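Local coordinates for protein N-ACETYLMURAMOYL-L-ALANINE AMIDASE CwlV (Paenibacillus polymyxa, PDB 1JWQ) that probably hydrolyses the amide bond between N-acetylmuramic acid and L-alanine in bacterial peptidoglycan, this chain being its zinc-binding catalytic domain, at residues A[93-98]-A[122-127]; A[103-108]-A[137-142]; A[114-119]-A[158-163]; A[31-36]-A[162-167]. One frame throughout, in Å; residues are numbered along the deposited sequence.

Contact 1: residues A[93-98]-A[122-127]; sequences ETYYQR and GIRYGN
Thr94, Tyr95 and Tyr96 pair in register with Ile123, Arg124 and Tyr125 as parallel strands. They are the two strands of a beta-alpha-beta unit whose connection is helix 102-116, and strand 120-125 forms one edge of the sheet. Arg124 bonds through both its backbone N and its backbone O: N donates to Thr94 O at 2.8 Å, and O accepts from the N of Tyr96. The ladder ends with Gly126 N on Tyr96 O.

The side chain of Tyr95 can be followed outward. Arg124 O lies near its CB, CG and CD2, and is 3.5 Å from CD2. CD2 also comes within 3.7 Å of Gly126 CA, where a side chain would collide with the ring. CE2 meets Arg124 CB at 3.9 Å, and Tyr125 O sits at the ring edge. At the tip, OH donates to Glu93 OE1 and accepts from a water, which is weakly bound to Arg124 NH1. Glu93 OE2, whose position is less sure, pairs with Arg121, and Arg124 NE bonds to the backbone O of Arg121.

On the other face of the sheet Tyr125 turns its edge to the face of the Tyr96 ring. This is a T-shaped pair with planes at 78° and centroids 6.0 Å apart. CG of Tyr96 sits between its backbone N and carbonyl carbon (chi1 73°), which folds the ring over the neighbouring strand. Gln97 runs alongside Tyr125, and its NE2 donates to Tyr125 OH at 2.9 Å, nearly straight at 167° and close to the amide plane.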
loop_
_atom_site.group_PDB
_atom_site.type_symbol
_atom_site.label_atom_id
_atom_site.label_comp_id
_atom_site.label_asym_id
_atom_site.label_seq_id
_atom_site.Cartn_x
_atom_site.Cartn_y
_atom_site.Cartn_z
ATOM N N GLU A 93 -5.897 -7.762 1.868
ATOM C CA GLU A 93 -5.020 -8.266 2.918
ATOM C C GLU A 93 -4.017 -7.195 3.367
ATOM O O GLU A 93 -3.560 -6.374 2.556
ATOM C CB GLU A 93 -4.250 -9.494 2.412
ATOM C CG GLU A 93 -5.033 -10.352 1.418
ATOM C CD GLU A 93 -4.196 -11.454 0.778
ATOM O OE1 GLU A 93 -2.958 -11.290 0.660
ATOM O OE2 GLU A 93 -4.774 -12.492 0.372
ATOM N N THR A 94 -3.680 -7.227 4.657
ATOM C CA THR A 94 -2.726 -6.295 5.248
ATOM C C THR A 94 -1.651 -7.156 5.882
ATOM O O THR A 94 -1.967 -8.054 6.653
ATOM C CB THR A 94 -3.366 -5.442 6.338
ATOM O OG1 THR A 94 -4.366 -4.596 5.754
ATOM C CG2 THR A 94 -2.293 -4.583 7.013
ATOM N N TYR A 95 -0.394 -6.900 5.535
ATOM C CA TYR A 95 0.729 -7.671 6.060
ATOM C C TYR A 95 1.671 -6.889 6.966
ATOM O O TYR A 95 1.895 -5.695 6.771
ATOM C CB TYR A 95 1.575 -8.223 4.916
ATOM C CG TYR A 95 0.900 -9.270 4.081
ATOM C CD1 TYR A 95 0.134 -8.924 2.968
ATOM C CD2 TYR A 95 1.039 -10.618 4.397
ATOM C CE1 TYR A 95 -0.472 -9.904 2.187
ATOM C CE2 TYR A 95 0.443 -11.600 3.629
ATOM C CZ TYR A 95 -0.309 -11.241 2.526
ATOM O OH TYR A 95 -0.879 -12.223 1.751
ATOM N N TYR A 96 2.238 -7.589 7.943
ATOM C CA TYR A 96 3.219 -7.020 8.859
ATOM C C TYR A 96 4.271 -8.127 8.941
ATOM O O TYR A 96 3.982 -9.275 8.589
ATOM C CB TYR A 96 2.625 -6.787 10.255
ATOM C CG TYR A 96 2.420 -8.068 11.032
ATOM C CD1 TYR A 96 1.292 -8.862 10.823
ATOM C CD2 TYR A 96 3.393 -8.529 11.920
ATOM C CE1 TYR A 96 1.144 -10.087 11.477
ATOM C CE2 TYR A 96 3.256 -9.747 12.573
ATOM C CZ TYR A 96 2.129 -10.520 12.344
ATOM O OH TYR A 96 2.000 -11.730 12.977
ATOM N N GLN A 97 5.479 -7.802 9.389
ATOM C CA GLN A 97 6.526 -8.818 9.519
ATOM C C GLN A 97 7.140 -8.774 10.908
ATOM O O GLN A 97 7.606 -9.791 11.420
ATOM C CB GLN A 97 7.623 -8.622 8.464
ATOM C CG GLN A 97 8.581 -9.815 8.286
ATOM C CD GLN A 97 9.700 -9.880 9.322
ATOM O OE1 GLN A 97 10.241 -8.855 9.745
ATOM N NE2 GLN A 97 10.074 -11.097 9.711
ATOM N N ARG A 98 7.124 -7.597 11.523
ATOM C CA ARG A 98 7.693 -7.431 12.856
ATOM C C ARG A 98 6.643 -7.107 13.904
ATOM O O ARG A 98 5.629 -6.480 13.613
ATOM C CB ARG A 98 8.755 -6.329 12.843
ATOM C CG ARG A 98 10.024 -6.724 12.115
ATOM C CD ARG A 98 10.903 -5.523 11.808
ATOM N NE ARG A 98 10.299 -4.639 10.815
ATOM C CZ ARG A 98 9.749 -3.460 11.088
ATOM N NH1 ARG A 98 9.722 -3.010 12.337
ATOM N NH2 ARG A 98 9.229 -2.728 10.108
ATOM N N GLY A 122 -8.218 -10.172 6.203
ATOM C CA GLY A 122 -7.504 -9.907 7.439
ATOM C C GLY A 122 -6.061 -9.447 7.410
ATOM O O GLY A 122 -5.511 -9.082 6.367
ATOM N N ILE A 123 -5.459 -9.462 8.598
ATOM C CA ILE A 123 -4.072 -9.065 8.806
ATOM C C ILE A 123 -3.250 -10.341 8.904
ATOM O O ILE A 123 -3.568 -11.232 9.689
ATOM C CB ILE A 123 -3.936 -8.247 10.103
ATOM C CG1 ILE A 123 -4.830 -7.005 10.008
ATOM C CG2 ILE A 123 -2.488 -7.848 10.325
ATOM C CD1 ILE A 123 -5.015 -6.266 11.322
ATOM N N ARG A 124 -2.192 -10.424 8.106
ATOM C CA ARG A 124 -1.367 -11.624 8.079
ATOM C C ARG A 124 0.123 -11.339 8.162
ATOM O O ARG A 124 0.576 -10.235 7.869
ATOM C CB ARG A 124 -1.640 -12.385 6.781
ATOM C CG ARG A 124 -3.114 -12.444 6.404
ATOM C CD ARG A 124 -3.323 -13.167 5.085
ATOM N NE ARG A 124 -4.724 -13.530 4.902
ATOM C CZ ARG A 124 -5.137 -14.582 4.205
ATOM N NH1 ARG A 124 -4.251 -15.375 3.620
ATOM N NH2 ARG A 124 -6.433 -14.848 4.107
ATOM N N TYR A 125 0.880 -12.353 8.564
ATOM C CA TYR A 125 2.320 -12.223 8.635
ATOM C C TYR A 125 2.830 -12.426 7.219
ATOM O O TYR A 125 2.354 -13.305 6.499
ATOM C CB TYR A 125 2.932 -13.285 9.555
ATOM C CG TYR A 125 4.438 -13.378 9.431
ATOM C CD1 TYR A 125 5.035 -14.277 8.544
ATOM C CD2 TYR A 125 5.264 -12.546 10.175
ATOM C CE1 TYR A 125 6.420 -14.341 8.406
ATOM C CE2 TYR A 125 6.651 -12.599 10.045
ATOM C CZ TYR A 125 7.220 -13.499 9.159
ATOM O OH TYR A 125 8.585 -13.550 9.033
ATOM N N GLY A 126 3.780 -11.594 6.815
ATOM C CA GLY A 126 4.350 -11.713 5.489
ATOM C C GLY A 126 5.830 -11.397 5.551
ATOM O O GLY A 126 6.219 -10.314 5.994
ATOM N N ASN A 127 6.663 -12.342 5.132
ATOM C CA ASN A 127 8.098 -12.122 5.147
ATOM C C ASN A 127 8.525 -11.392 3.882
ATOM O O ASN A 127 9.143 -11.971 2.993
ATOM C CB ASN A 127 8.852 -13.446 5.274
ATOM C CG ASN A 127 10.351 -13.245 5.383
ATOM O OD1 ASN A 127 10.814 -12.298 6.022
ATOM N ND2 ASN A 127 11.117 -14.139 4.773
HETATM O O HOH W 1 -1.030 -14.991 2.933
#

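Contact 2: residues A[103-108]-A[137-142]; sequences AFANVM and PAVLLE
Phe104, Ala105 and Met108 of helix 102-116 pack on Pro137, Val139 and Leu141 in an apolar helix-on-sheet contact. It lies in the buried core of the open alpha-beta-alpha fold, where the short segments 103-108 and 138-142 run at 41° with axes 8.0 Å apart. Val139 and Leu141, two residues apart on the strand, both turn toward the helix.

Val139 uses both methyls. CG1 meets Ala105 CB at 3.7 Å. CG2 meets CE2 of the Phe104 ring. Phe104 has CG opposite its own backbone N (chi1 178°), which lowers the ring toward the strand. Its CB rests 3.8 Å from Pro137 CB, and the side chains cross at about a right angle. The N of Ala138 lies near the ring plane at the edge. Tyr175 of helix 158-176 also meets the Phe104 ring, and Ile168 of the same helix touches Leu141. Both helices therefore share this side of the sheet.

One turn beyond Phe104, Met108 bends at chi2 and chi3. Its CG touches Leu141 CD2 at 3.8 Å.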
loop_
_atom_site.group_PDB
_atom_site.type_symbol
_atom_site.label_atom_id
_atom_site.label_comp_id
_atom_site.label_asym_id
_atom_site.label_seq_id
_atom_site.Cartn_x
_atom_site.Cartn_y
_atom_site.Cartn_z
ATOM N N ALA A 103 0.598 -3.127 15.759
ATOM C CA ALA A 103 -0.355 -2.104 16.185
ATOM C C ALA A 103 -0.780 -1.276 14.986
ATOM O O ALA A 103 -1.961 -1.004 14.788
ATOM C CB ALA A 103 0.271 -1.205 17.244
ATOM N N PHE A 104 0.199 -0.882 14.183
ATOM C CA PHE A 104 -0.069 -0.090 12.995
ATOM C C PHE A 104 -0.900 -0.910 12.004
ATOM O O PHE A 104 -1.847 -0.400 11.416
ATOM C CB PHE A 104 1.258 0.359 12.374
ATOM C CG PHE A 104 1.110 1.158 11.105
ATOM C CD1 PHE A 104 0.053 2.051 10.935
ATOM C CD2 PHE A 104 2.055 1.040 10.096
ATOM C CE1 PHE A 104 -0.053 2.817 9.766
ATOM C CE2 PHE A 104 1.963 1.798 8.928
ATOM C CZ PHE A 104 0.903 2.689 8.764
ATOM N N ALA A 105 -0.558 -2.180 11.819
ATOM C CA ALA A 105 -1.327 -3.016 10.898
ATOM C C ALA A 105 -2.789 -3.075 11.348
ATOM O O ALA A 105 -3.704 -2.990 10.531
ATOM C CB ALA A 105 -0.739 -4.425 10.834
ATOM N N ASN A 106 -3.005 -3.213 12.653
ATOM C CA ASN A 106 -4.363 -3.270 13.190
ATOM C C ASN A 106 -5.128 -1.980 12.900
ATOM O O ASN A 106 -6.261 -2.018 12.423
ATOM C CB ASN A 106 -4.344 -3.518 14.704
ATOM C CG ASN A 106 -3.882 -4.921 15.063
ATOM O OD1 ASN A 106 -4.292 -5.899 14.441
ATOM N ND2 ASN A 106 -3.039 -5.026 16.085
ATOM N N VAL A 107 -4.516 -0.837 13.191
ATOM C CA VAL A 107 -5.180 0.439 12.942
ATOM C C VAL A 107 -5.390 0.620 11.441
ATOM O O VAL A 107 -6.488 0.953 10.997
ATOM C CB VAL A 107 -4.362 1.625 13.510
ATOM C CG1 VAL A 107 -5.025 2.958 13.147
ATOM C CG2 VAL A 107 -4.255 1.491 15.027
ATOM N N MET A 108 -4.343 0.388 10.656
ATOM C CA MET A 108 -4.459 0.533 9.208
ATOM C C MET A 108 -5.604 -0.312 8.651
ATOM O O MET A 108 -6.459 0.187 7.921
ATOM C CB MET A 108 -3.150 0.133 8.522
ATOM C CG MET A 108 -3.234 0.096 7.003
ATOM S SD MET A 108 -3.707 1.688 6.282
ATOM C CE MET A 108 -2.122 2.508 6.284
ATOM N N PRO A 137 7.286 1.148 12.248
ATOM C CA PRO A 137 6.091 0.363 11.919
ATOM C C PRO A 137 5.923 0.330 10.408
ATOM O O PRO A 137 5.887 1.374 9.760
ATOM C CB PRO A 137 4.978 1.127 12.628
ATOM C CG PRO A 137 5.671 1.610 13.867
ATOM C CD PRO A 137 6.999 2.122 13.317
ATOM N N ALA A 138 5.831 -0.870 9.844
ATOM C CA ALA A 138 5.717 -1.000 8.401
ATOM C C ALA A 138 4.758 -2.091 7.983
ATOM O O ALA A 138 4.822 -3.216 8.474
ATOM C CB ALA A 138 7.100 -1.271 7.794
ATOM N N VAL A 139 3.870 -1.757 7.060
ATOM C CA VAL A 139 2.915 -2.736 6.574
ATOM C C VAL A 139 2.874 -2.731 5.059
ATOM O O VAL A 139 3.246 -1.747 4.414
ATOM C CB VAL A 139 1.498 -2.463 7.117
ATOM C CG1 VAL A 139 1.503 -2.541 8.647
ATOM C CG2 VAL A 139 1.012 -1.096 6.650
ATOM N N LEU A 140 2.447 -3.851 4.495
ATOM C CA LEU A 140 2.328 -3.974 3.052
ATOM C C LEU A 140 0.872 -4.318 2.793
ATOM O O LEU A 140 0.327 -5.258 3.373
ATOM C CB LEU A 140 3.249 -5.073 2.520
ATOM C CG LEU A 140 3.288 -5.197 0.995
ATOM C CD1 LEU A 140 4.672 -5.654 0.544
ATOM C CD2 LEU A 140 2.204 -6.169 0.534
ATOM N N LEU A 141 0.237 -3.532 1.938
ATOM C CA LEU A 141 -1.165 -3.740 1.636
ATOM C C LEU A 141 -1.362 -4.362 0.266
ATOM O O LEU A 141 -0.813 -3.887 -0.719
ATOM C CB LEU A 141 -1.906 -2.399 1.692
ATOM C CG LEU A 141 -1.629 -1.506 2.907
ATOM C CD1 LEU A 141 -2.418 -0.207 2.757
ATOM C CD2 LEU A 141 -2.017 -2.225 4.193
ATOM N N GLU A 142 -2.118 -5.452 0.223
ATOM C CA GLU A 142 -2.451 -6.103 -1.040
ATOM C C GLU A 142 -3.923 -5.724 -1.143
ATOM O O GLU A 142 -4.788 -6.374 -0.560
ATOM C CB GLU A 142 -2.264 -7.617 -0.931
ATOM C CG GLU A 142 -0.800 -8.055 -0.965
ATOM C CD GLU A 142 -0.157 -7.857 -2.328
ATOM O OE1 GLU A 142 1.072 -8.066 -2.450
ATOM O OE2 GLU A 142 -0.878 -7.498 -3.282
#

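Contact 3: residues A[114-119]-A[158-163]; sequences PATGLT and EDFQNR
OG1 of Thr116, a residue whose CB touches CE1 of Phe160, is gripped by three groups. It accepts from Leu118 N at 3.1 Å, which makes an ST turn, and it also bonds Thr92 OG1 and Ala113 O. The torsion that sets OG1 between the backbone N and the carbonyl carbon (chi1 72°) holds it back over its own chain. Here helix 102-116 ends, and Gly117 leaves the helix with positive phi.

Phe160 comes in from helix 158-176. Its ring points its edge at Thr116 O, which lies in the ring plane 3.3 Å from CE1. The neighbouring CZ meets Thr116 CB and, at 4.1 Å, Leu118 CD1. Leu118 and Phe160 cross at about a right angle. Val143 of the sheet and Leu155 of helix 149-155 pack on the same phenylalanine. With an alanine here, Thr116 CB and Leu118 CD1 would probably lose their apolar partner, and a gap would be likely to open between the two helices.

Arg163 lies one turn further along. Its chain bends at chi3 (-39°) and brings NH1 to Ala115 O at 3.1 Å, in a bond whose details are less sure because the placing of that oxygen is doubtful. Ala115 CB packs 3.7 Å from Arg163 O.

The last carbonyls of helix 102-116 thus face an arginine and the edge of an aromatic ring. The arginine is charged and the C-H edge of the ring is weakly positive, so both would be expected to suit the negative helix end, though the place of Ala115 O is less sure.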
loop_
_atom_site.group_PDB
_atom_site.type_symbol
_atom_site.label_atom_id
_atom_site.label_comp_id
_atom_site.label_asym_id
_atom_site.label_seq_id
_atom_site.Cartn_x
_atom_site.Cartn_y
_atom_site.Cartn_z
ATOM N N PRO A 114 -12.390 -1.827 5.265
ATOM C CA PRO A 114 -13.775 -1.458 4.945
ATOM C C PRO A 114 -13.873 -0.566 3.712
ATOM O O PRO A 114 -14.871 -0.599 2.993
ATOM C CB PRO A 114 -14.240 -0.736 6.207
ATOM C CG PRO A 114 -13.426 -1.387 7.287
ATOM C CD PRO A 114 -12.062 -1.455 6.651
ATOM N N ALA A 115 -12.834 0.227 3.470
ATOM C CA ALA A 115 -12.820 1.129 2.324
ATOM C C ALA A 115 -12.797 0.400 0.982
ATOM O O ALA A 115 -13.363 0.888 0.008
ATOM C CB ALA A 115 -11.634 2.092 2.423
ATOM N N THR A 116 -12.144 -0.757 0.912
ATOM C CA THR A 116 -12.106 -1.490 -0.351
ATOM C C THR A 116 -13.462 -2.136 -0.617
ATOM O O THR A 116 -13.868 -2.302 -1.769
ATOM C CB THR A 116 -11.036 -2.605 -0.358
ATOM O OG1 THR A 116 -11.454 -3.684 0.486
ATOM C CG2 THR A 116 -9.696 -2.064 0.128
ATOM N N GLY A 117 -14.158 -2.496 0.458
ATOM C CA GLY A 117 -15.456 -3.130 0.317
ATOM C C GLY A 117 -15.324 -4.531 -0.248
ATOM O O GLY A 117 -16.320 -5.169 -0.584
ATOM N N LEU A 118 -14.090 -5.011 -0.358
ATOM C CA LEU A 118 -13.833 -6.346 -0.883
ATOM C C LEU A 118 -13.783 -7.329 0.281
ATOM O O LEU A 118 -13.852 -6.927 1.444
ATOM C CB LEU A 118 -12.508 -6.365 -1.644
ATOM C CG LEU A 118 -12.363 -5.301 -2.739
ATOM C CD1 LEU A 118 -10.957 -5.369 -3.325
ATOM C CD2 LEU A 118 -13.411 -5.522 -3.826
ATOM N N THR A 119 -13.666 -8.615 -0.025
ATOM C CA THR A 119 -13.623 -9.609 1.034
ATOM C C THR A 119 -12.448 -9.340 1.962
ATOM O O THR A 119 -11.306 -9.211 1.520
ATOM C CB THR A 119 -13.508 -11.030 0.469
ATOM O OG1 THR A 119 -14.657 -11.309 -0.340
ATOM C CG2 THR A 119 -13.432 -12.047 1.604
ATOM N N GLU A 158 -11.734 4.603 -10.707
ATOM C CA GLU A 158 -11.357 5.836 -10.026
ATOM C C GLU A 158 -11.999 6.067 -8.671
ATOM O O GLU A 158 -11.317 6.450 -7.722
ATOM C CB GLU A 158 -11.627 7.041 -10.932
ATOM C CG GLU A 158 -10.414 7.435 -11.742
ATOM C CD GLU A 158 -9.220 7.729 -10.853
ATOM O OE1 GLU A 158 -8.930 8.921 -10.603
ATOM O OE2 GLU A 158 -8.580 6.760 -10.394
ATOM N N ASP A 159 -13.305 5.842 -8.572
ATOM C CA ASP A 159 -13.994 6.056 -7.307
ATOM C C ASP A 159 -13.481 5.098 -6.241
ATOM O O ASP A 159 -13.299 5.482 -5.087
ATOM C CB ASP A 159 -15.506 5.899 -7.487
ATOM C CG ASP A 159 -16.074 6.895 -8.479
ATOM O OD1 ASP A 159 -15.639 8.067 -8.457
ATOM O OD2 ASP A 159 -16.959 6.513 -9.274
ATOM N N PHE A 160 -13.248 3.851 -6.635
ATOM C CA PHE A 160 -12.731 2.837 -5.722
ATOM C C PHE A 160 -11.398 3.315 -5.159
ATOM O O PHE A 160 -11.194 3.326 -3.945
ATOM C CB PHE A 160 -12.517 1.514 -6.467
ATOM C CG PHE A 160 -11.758 0.481 -5.673
ATOM C CD1 PHE A 160 -12.408 -0.326 -4.745
ATOM C CD2 PHE A 160 -10.383 0.329 -5.846
ATOM C CE1 PHE A 160 -11.700 -1.269 -4.000
ATOM C CE2 PHE A 160 -9.667 -0.612 -5.103
ATOM C CZ PHE A 160 -10.331 -1.411 -4.179
ATOM N N GLN A 161 -10.499 3.717 -6.050
ATOM C CA GLN A 161 -9.178 4.187 -5.643
ATOM C C GLN A 161 -9.254 5.359 -4.675
ATOM O O GLN A 161 -8.554 5.383 -3.665
ATOM C CB GLN A 161 -8.351 4.584 -6.868
ATOM C CG GLN A 161 -8.186 3.460 -7.877
ATOM C CD GLN A 161 -7.165 3.771 -8.955
ATOM O OE1 GLN A 161 -6.756 4.919 -9.129
ATOM N NE2 GLN A 161 -6.760 2.745 -9.698
ATOM N N ASN A 162 -10.104 6.332 -4.978
ATOM C CA ASN A 162 -10.233 7.494 -4.110
ATOM C C ASN A 162 -10.723 7.119 -2.721
ATOM O O ASN A 162 -10.236 7.639 -1.720
ATOM C CB ASN A 162 -11.176 8.522 -4.737
ATOM C CG ASN A 162 -10.571 9.188 -5.954
ATOM O OD1 ASN A 162 -9.391 9.544 -5.952
ATOM N ND2 ASN A 162 -11.375 9.375 -6.997
ATOM N N ARG A 163 -11.688 6.211 -2.670
ATOM C CA ARG A 163 -12.258 5.757 -1.411
ATOM C C ARG A 163 -11.209 5.005 -0.589
ATOM O O ARG A 163 -11.058 5.225 0.614
ATOM C CB ARG A 163 -13.445 4.843 -1.697
ATOM C CG ARG A 163 -14.175 4.375 -0.466
ATOM C CD ARG A 163 -14.914 3.094 -0.766
ATOM N NE ARG A 163 -15.516 3.099 -2.095
ATOM C CZ ARG A 163 -15.692 2.003 -2.823
ATOM N NH1 ARG A 163 -15.302 0.827 -2.347
ATOM N NH2 ARG A 163 -16.282 2.077 -4.008
#

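Contact 4: residues A[31-36]-A[162-167]; sequences LAMALK and NRVAQG
Lys36 and Met33 reach helix 162-167 by different torsions. The chain of Lys36 runs extended as far as CE and turns only at chi4 (-64°), which swings NZ to Asn162. Met33 folds early, at chi2 (-57°) and again at chi3, and so lays its methyl on Val164 and Ala165. The contact is a helix-helix packing in the alpha-beta-alpha fold. Helices 26-42 and 158-176 lie next to each other, and their short segments cross at 56° with axes 9.2 Å apart.

Ala165 is the centre of the close approach. Its CB touches Lys36 CB at 3.6 Å, and its CA is 5.9 Å from that of Lys36. Met33 CE lies 3.6 Å from Ala165 N and 3.8 Å from Val164 CG1, so its methyl lies against the backbone of Ala165 and the side chain of Val164. Gln161 and Ile168 of helix 158-176 also touch Met33. Ala34 turns away to strands 2-8 and 47-51, so helix 26-42 bridges the sheet and its neighbour.

The polar end lies at the partly exposed margin. NZ of Lys36 also forms a salt bridge with Glu158. A leucine in place of Lys36 would probably leave the charge of Glu158 and the amide oxygen of Asn162 without their shared mate. That oxygen, OD1, accepts from NZ at 2.7 Å, with the donor tilted well off the carbonyl plane.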
loop_
_atom_site.group_PDB
_atom_site.type_symbol
_atom_site.label_atom_id
_atom_site.label_comp_id
_atom_site.label_asym_id
_atom_site.label_seq_id
_atom_site.Cartn_x
_atom_site.Cartn_y
_atom_site.Cartn_z
ATOM N N LEU A 31 1.140 2.953 -8.105
ATOM C CA LEU A 31 1.522 4.355 -8.209
ATOM C C LEU A 31 0.307 5.269 -8.065
ATOM O O LEU A 31 0.341 6.238 -7.313
ATOM C CB LEU A 31 2.209 4.612 -9.548
ATOM C CG LEU A 31 2.639 6.062 -9.794
ATOM C CD1 LEU A 31 3.628 6.498 -8.720
ATOM C CD2 LEU A 31 3.272 6.163 -11.170
ATOM N N ALA A 32 -0.764 4.959 -8.789
ATOM C CA ALA A 32 -1.981 5.763 -8.724
ATOM C C ALA A 32 -2.469 5.873 -7.281
ATOM O O ALA A 32 -2.902 6.940 -6.836
ATOM C CB ALA A 32 -3.073 5.140 -9.609
ATOM N N MET A 33 -2.394 4.766 -6.548
ATOM C CA MET A 33 -2.826 4.750 -5.154
ATOM C C MET A 33 -1.896 5.588 -4.280
ATOM O O MET A 33 -2.355 6.385 -3.465
ATOM C CB MET A 33 -2.870 3.314 -4.620
ATOM C CG MET A 33 -3.991 2.474 -5.205
ATOM S SD MET A 33 -5.605 3.229 -4.914
ATOM C CE MET A 33 -5.520 3.516 -3.157
ATOM N N ALA A 34 -0.591 5.398 -4.453
ATOM C CA ALA A 34 0.393 6.143 -3.679
ATOM C C ALA A 34 0.226 7.644 -3.882
ATOM O O ALA A 34 0.279 8.422 -2.927
ATOM C CB ALA A 34 1.806 5.712 -4.070
ATOM N N LEU A 35 0.015 8.056 -5.126
ATOM C CA LEU A 35 -0.153 9.474 -5.429
ATOM C C LEU A 35 -1.423 10.033 -4.790
ATOM O O LEU A 35 -1.435 11.166 -4.313
ATOM C CB LEU A 35 -0.189 9.691 -6.944
ATOM C CG LEU A 35 1.112 9.355 -7.680
ATOM C CD1 LEU A 35 0.936 9.600 -9.163
ATOM C CD2 LEU A 35 2.257 10.200 -7.128
ATOM N N LYS A 36 -2.490 9.242 -4.785
ATOM C CA LYS A 36 -3.743 9.687 -4.183
ATOM C C LYS A 36 -3.603 9.807 -2.669
ATOM O O LYS A 36 -4.095 10.763 -2.067
ATOM C CB LYS A 36 -4.881 8.725 -4.535
ATOM C CG LYS A 36 -5.389 8.867 -5.961
ATOM C CD LYS A 36 -6.426 7.808 -6.295
ATOM C CE LYS A 36 -6.904 7.921 -7.745
ATOM N NZ LYS A 36 -7.607 9.209 -7.990
ATOM N N ASN A 162 -10.104 6.332 -4.978
ATOM C CA ASN A 162 -10.233 7.494 -4.110
ATOM C C ASN A 162 -10.723 7.119 -2.721
ATOM O O ASN A 162 -10.236 7.639 -1.720
ATOM C CB ASN A 162 -11.176 8.522 -4.737
ATOM C CG ASN A 162 -10.571 9.188 -5.954
ATOM O OD1 ASN A 162 -9.391 9.544 -5.952
ATOM N ND2 ASN A 162 -11.375 9.375 -6.997
ATOM N N ARG A 163 -11.688 6.211 -2.670
ATOM C CA ARG A 163 -12.258 5.757 -1.411
ATOM C C ARG A 163 -11.209 5.005 -0.589
ATOM O O ARG A 163 -11.058 5.225 0.614
ATOM C CB ARG A 163 -13.445 4.843 -1.697
ATOM C CG ARG A 163 -14.175 4.375 -0.466
ATOM C CD ARG A 163 -14.914 3.094 -0.766
ATOM N NE ARG A 163 -15.516 3.099 -2.095
ATOM C CZ ARG A 163 -15.692 2.003 -2.823
ATOM N NH1 ARG A 163 -15.302 0.827 -2.347
ATOM N NH2 ARG A 163 -16.282 2.077 -4.008
ATOM N N VAL A 164 -10.483 4.118 -1.259
ATOM C CA VAL A 164 -9.452 3.320 -0.611
ATOM C C VAL A 164 -8.275 4.187 -0.186
ATOM O O VAL A 164 -7.711 3.987 0.887
ATOM C CB VAL A 164 -8.967 2.197 -1.551
ATOM C CG1 VAL A 164 -7.794 1.452 -0.927
ATOM C CG2 VAL A 164 -10.115 1.229 -1.816
ATOM N N ALA A 165 -7.915 5.154 -1.026
ATOM C CA ALA A 165 -6.814 6.054 -0.710
ATOM C C ALA A 165 -7.143 6.809 0.571
ATOM O O ALA A 165 -6.269 7.056 1.403
ATOM C CB ALA A 165 -6.582 7.038 -1.858
ATOM N N GLN A 166 -8.408 7.182 0.729
ATOM C CA GLN A 166 -8.808 7.901 1.931
ATOM C C GLN A 166 -8.717 6.969 3.129
ATOM O O GLN A 166 -8.327 7.384 4.218
ATOM C CB GLN A 166 -10.239 8.430 1.807
ATOM C CG GLN A 166 -10.686 9.234 3.023
ATOM C CD GLN A 166 -9.878 10.508 3.215
ATOM O OE1 GLN A 166 -9.855 11.381 2.345
ATOM N NE2 GLN A 166 -9.209 10.620 4.357
ATOM N N GLY A 167 -9.082 5.708 2.920
ATOM C CA GLY A 167 -9.020 4.735 3.995
ATOM C C GLY A 167 -7.585 4.530 4.448
ATOM O O GLY A 167 -7.301 4.465 5.644
#

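In the fold
All four contacts belong to one alpha-beta-alpha domain built on a mixed six-stranded sheet. Contact 1 joins strands 92-96 and 120-125 at its edge. Contact 2 sets the connecting helix 102-116 on strand 138-145, which neighbours strand 92-96; the centres of contacts 1 and 2 are about 8 Å apart. Contact 3 takes the end of that helix to helix 158-176, which contact 4 links to helix 26-42. Contacts 3 and 4 lie about 9 Å apart between centres and share Asn162 and Arg163. Contacts 1 and 4 are about 20 Å apart, centre to centre. Contacts 1 and 2 nest within the loop closed by contact 4, so an early helix and the last one are joined in one domain.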